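Local coordinates for protein fibrillarin-like rRNA/tRNA 2'-O-methyltransferase (Aeropyrum pernix, PDB 4DF3) that probably methylates ribose 2'-hydroxyls of rRNA and tRNA with S-adenosyl-L-methionine as donor, at sites chosen by a base-pairing guide RNA, at residues 28-33 and 53-58. The protein carries 2 engineered substitutions. Sequence-based numbering, arbitrary orientation.
Sequences IATKNL and REWNAY
Thr30 and Arg53 face each other as an antiparallel hydrogen-bonded pair: Thr30 N donates to Arg53 O at 3.0 Å, and Arg53 N returns a straighter bond to Thr30 O at 2.8 Å (N-H...O 165°). Ala29 and Glu54 follow as a non-hydrogen-bonded pair, and Trp55 N closes the ladder on Ile28 O at 2.9 Å. A water bridges the two segments, accepting from Ile28 N and donating to Trp55 O. Among the side chains, Asn32 lies across Arg53 at about a right angle, its OD1 3.4 Å from Arg53 CD and its CG and ND2 against Arg53 CG. With CG anti to the backbone N (chi1 -162°), the Asn32 amide reaches the aliphatic part of the arginine, while its polar atoms bond elsewhere, ND2 to Glu51 and Gln37 O, OD1 to Val34 N. Replacing Asn32 with an alanine would probably remove the amide's contact with the Arg53 methylenes and leave Glu51, Gln37 O and Val34 N without this partner. Beyond these methylenes the Arg53 chain bends at chi3 (58°), and its guanidinium forms salt bridges with Asp97 and Glu42 and a hydrogen bond to Ser93. Asp97 also pairs with Thr30 OG1, so one carboxylate serves both strands. Apolar contacts complete the interface: Thr30 CG2 meets the Trp55 indole obliquely at CE3, 3.9 Å away, and Ile28 CG1 lies 4.2 Å from Trp55 CB. Helices 61-67 and 90-99 also pack against the indole, the latter through Ile98. The paired strands 26-31 and 50-54 are neighbours inside the five-stranded antiparallel N-terminal sheet of fibrillarin, and Trp55 and Arg53 join it to helix 90-99, whose first residues Thr90 and Thr91 bind S-adenosyl-L-methionine, in the Rossmann-like methyltransferase domain.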
loop_
_atom_site.group_PDB
_atom_site.type_symbol
_atom_site.label_atom_id
_atom_site.label_comp_id
_atom_site.label_asym_id
_atom_site.label_seq_id
_atom_site.Cartn_x
_atom_site.Cartn_y
_atom_site.Cartn_z
ATOM N N ILE A 28 -12.774 -4.499 -6.684
ATOM C CA ILE A 28 -12.690 -3.218 -6.024
ATOM C C ILE A 28 -11.918 -2.299 -6.897
ATOM O O ILE A 28 -11.199 -2.748 -7.798
ATOM C CB ILE A 28 -12.050 -3.282 -4.631
ATOM C CG1 ILE A 28 -10.723 -4.062 -4.687
ATOM C CG2 ILE A 28 -13.083 -3.893 -3.653
ATOM C CD1 ILE A 28 -9.890 -3.989 -3.334
ATOM N N ALA A 29 -12.088 -0.985 -6.678
ATOM C CA ALA A 29 -11.504 -0.034 -7.626
ATOM C C ALA A 29 -11.314 1.288 -6.828
ATOM O O ALA A 29 -11.912 1.464 -5.779
ATOM C CB ALA A 29 -12.417 0.210 -8.805
ATOM N N THR A 30 -10.427 2.148 -7.315
ATOM C CA THR A 30 -10.330 3.473 -6.756
ATOM C C THR A 30 -10.774 4.512 -7.858
ATOM O O THR A 30 -10.814 4.208 -9.014
ATOM C CB THR A 30 -8.935 3.781 -6.287
ATOM O OG1 THR A 30 -7.985 3.462 -7.328
ATOM C CG2 THR A 30 -8.672 3.049 -5.036
ATOM N N LYS A 31 -11.125 5.724 -7.440
ATOM C CA LYS A 31 -11.499 6.746 -8.400
ATOM C C LYS A 31 -10.234 7.361 -8.958
ATOM O O LYS A 31 -9.359 7.829 -8.197
ATOM C CB LYS A 31 -12.329 7.832 -7.713
ATOM C CG LYS A 31 -12.933 8.827 -8.708
ATOM C CD LYS A 31 -13.818 9.857 -7.948
ATOM C CE LYS A 31 -15.165 9.177 -7.616
ATOM N NZ LYS A 31 -16.151 10.129 -6.957
ATOM N N ASN A 32 -10.172 7.402 -10.285
ATOM C CA ASN A 32 -8.944 7.807 -10.937
ATOM C C ASN A 32 -8.607 9.284 -10.652
ATOM O O ASN A 32 -9.354 10.195 -11.056
ATOM C CB ASN A 32 -9.020 7.491 -12.443
ATOM C CG ASN A 32 -7.624 7.476 -13.111
ATOM O OD1 ASN A 32 -6.636 7.898 -12.495
ATOM N ND2 ASN A 32 -7.531 6.943 -14.351
ATOM N N LEU A 33 -7.489 9.540 -9.961
ATOM C CA LEU A 33 -7.054 10.963 -9.784
ATOM C C LEU A 33 -6.660 11.613 -11.107
ATOM O O LEU A 33 -6.630 12.855 -11.189
ATOM C CB LEU A 33 -5.841 11.064 -8.875
ATOM C CG LEU A 33 -5.458 12.433 -8.325
ATOM C CD1 LEU A 33 -6.586 13.042 -7.472
ATOM C CD2 LEU A 33 -4.182 12.244 -7.462
ATOM N N ARG A 53 -10.424 2.954 -11.503
ATOM C CA ARG A 53 -9.322 2.132 -11.905
ATOM C C ARG A 53 -9.473 0.835 -11.080
ATOM O O ARG A 53 -9.438 0.893 -9.854
ATOM C CB ARG A 53 -7.983 2.778 -11.509
ATOM C CG ARG A 53 -7.599 4.125 -12.188
ATOM C CD ARG A 53 -6.302 4.686 -11.550
ATOM N NE ARG A 53 -5.246 3.771 -11.654
ATOM C CZ ARG A 53 -4.450 3.378 -10.669
ATOM N NH1 ARG A 53 -4.518 3.887 -9.430
ATOM N NH2 ARG A 53 -3.507 2.548 -10.987
ATOM N N GLU A 54 -9.594 -0.308 -11.748
ATOM C CA GLU A 54 -9.600 -1.564 -11.019
ATOM C C GLU A 54 -8.332 -1.711 -10.127
ATOM O O GLU A 54 -7.239 -1.453 -10.571
ATOM C CB GLU A 54 -9.720 -2.755 -11.979
ATOM C CG GLU A 54 -9.794 -4.065 -11.271
ATOM C CD GLU A 54 -9.859 -5.233 -12.300
ATOM O OE1 GLU A 54 -8.925 -5.421 -13.060
ATOM O OE2 GLU A 54 -10.897 -5.888 -12.417
ATOM N N TRP A 55 -8.537 -2.102 -8.873
ATOM C CA TRP A 55 -7.480 -2.330 -7.964
ATOM C C TRP A 55 -7.322 -3.865 -7.841
ATOM O O TRP A 55 -7.974 -4.510 -7.018
ATOM C CB TRP A 55 -7.781 -1.691 -6.622
ATOM C CG TRP A 55 -6.574 -1.602 -5.676
ATOM C CD1 TRP A 55 -5.302 -1.983 -5.939
ATOM C CD2 TRP A 55 -6.566 -1.011 -4.380
ATOM N NE1 TRP A 55 -4.484 -1.701 -4.840
ATOM C CE2 TRP A 55 -5.248 -1.117 -3.874
ATOM C CE3 TRP A 55 -7.564 -0.391 -3.594
ATOM C CZ2 TRP A 55 -4.876 -0.640 -2.633
ATOM C CZ3 TRP A 55 -7.207 0.074 -2.312
ATOM C CH2 TRP A 55 -5.863 -0.074 -1.835
ATOM N N ASN A 56 -6.400 -4.410 -8.620
ATOM C CA ASN A 56 -6.357 -5.886 -8.771
ATOM C C ASN A 56 -5.542 -6.471 -7.611
ATOM O O ASN A 56 -4.358 -6.184 -7.501
ATOM C CB ASN A 56 -5.585 -6.165 -10.068
ATOM C CG ASN A 56 -5.480 -7.662 -10.387
ATOM O OD1 ASN A 56 -5.950 -8.534 -9.618
ATOM N ND2 ASN A 56 -4.910 -7.966 -11.562
ATOM N N ALA A 57 -6.170 -7.240 -6.713
ATOM C CA ALA A 57 -5.510 -7.740 -5.567
ATOM C C ALA A 57 -4.410 -8.752 -5.917
ATOM O O ALA A 57 -3.555 -9.068 -5.079
ATOM C CB ALA A 57 -6.564 -8.389 -4.627
ATOM N N TYR A 58 -4.430 -9.290 -7.153
ATOM C CA TYR A 58 -3.353 -10.174 -7.574
ATOM C C TYR A 58 -2.131 -9.422 -7.986
ATOM O O TYR A 58 -1.109 -10.071 -8.183
ATOM C CB TYR A 58 -3.748 -11.104 -8.775
ATOM C CG TYR A 58 -4.738 -12.178 -8.335
ATOM C CD1 TYR A 58 -4.280 -13.348 -7.717
ATOM C CD2 TYR A 58 -6.125 -12.017 -8.534
ATOM C CE1 TYR A 58 -5.137 -14.414 -7.302
ATOM C CE2 TYR A 58 -7.033 -13.057 -8.086
ATOM C CZ TYR A 58 -6.521 -14.274 -7.494
ATOM O OH TYR A 58 -7.379 -15.298 -7.046
HETATM O O HOH W 1 -10.358 -5.958 -7.742
#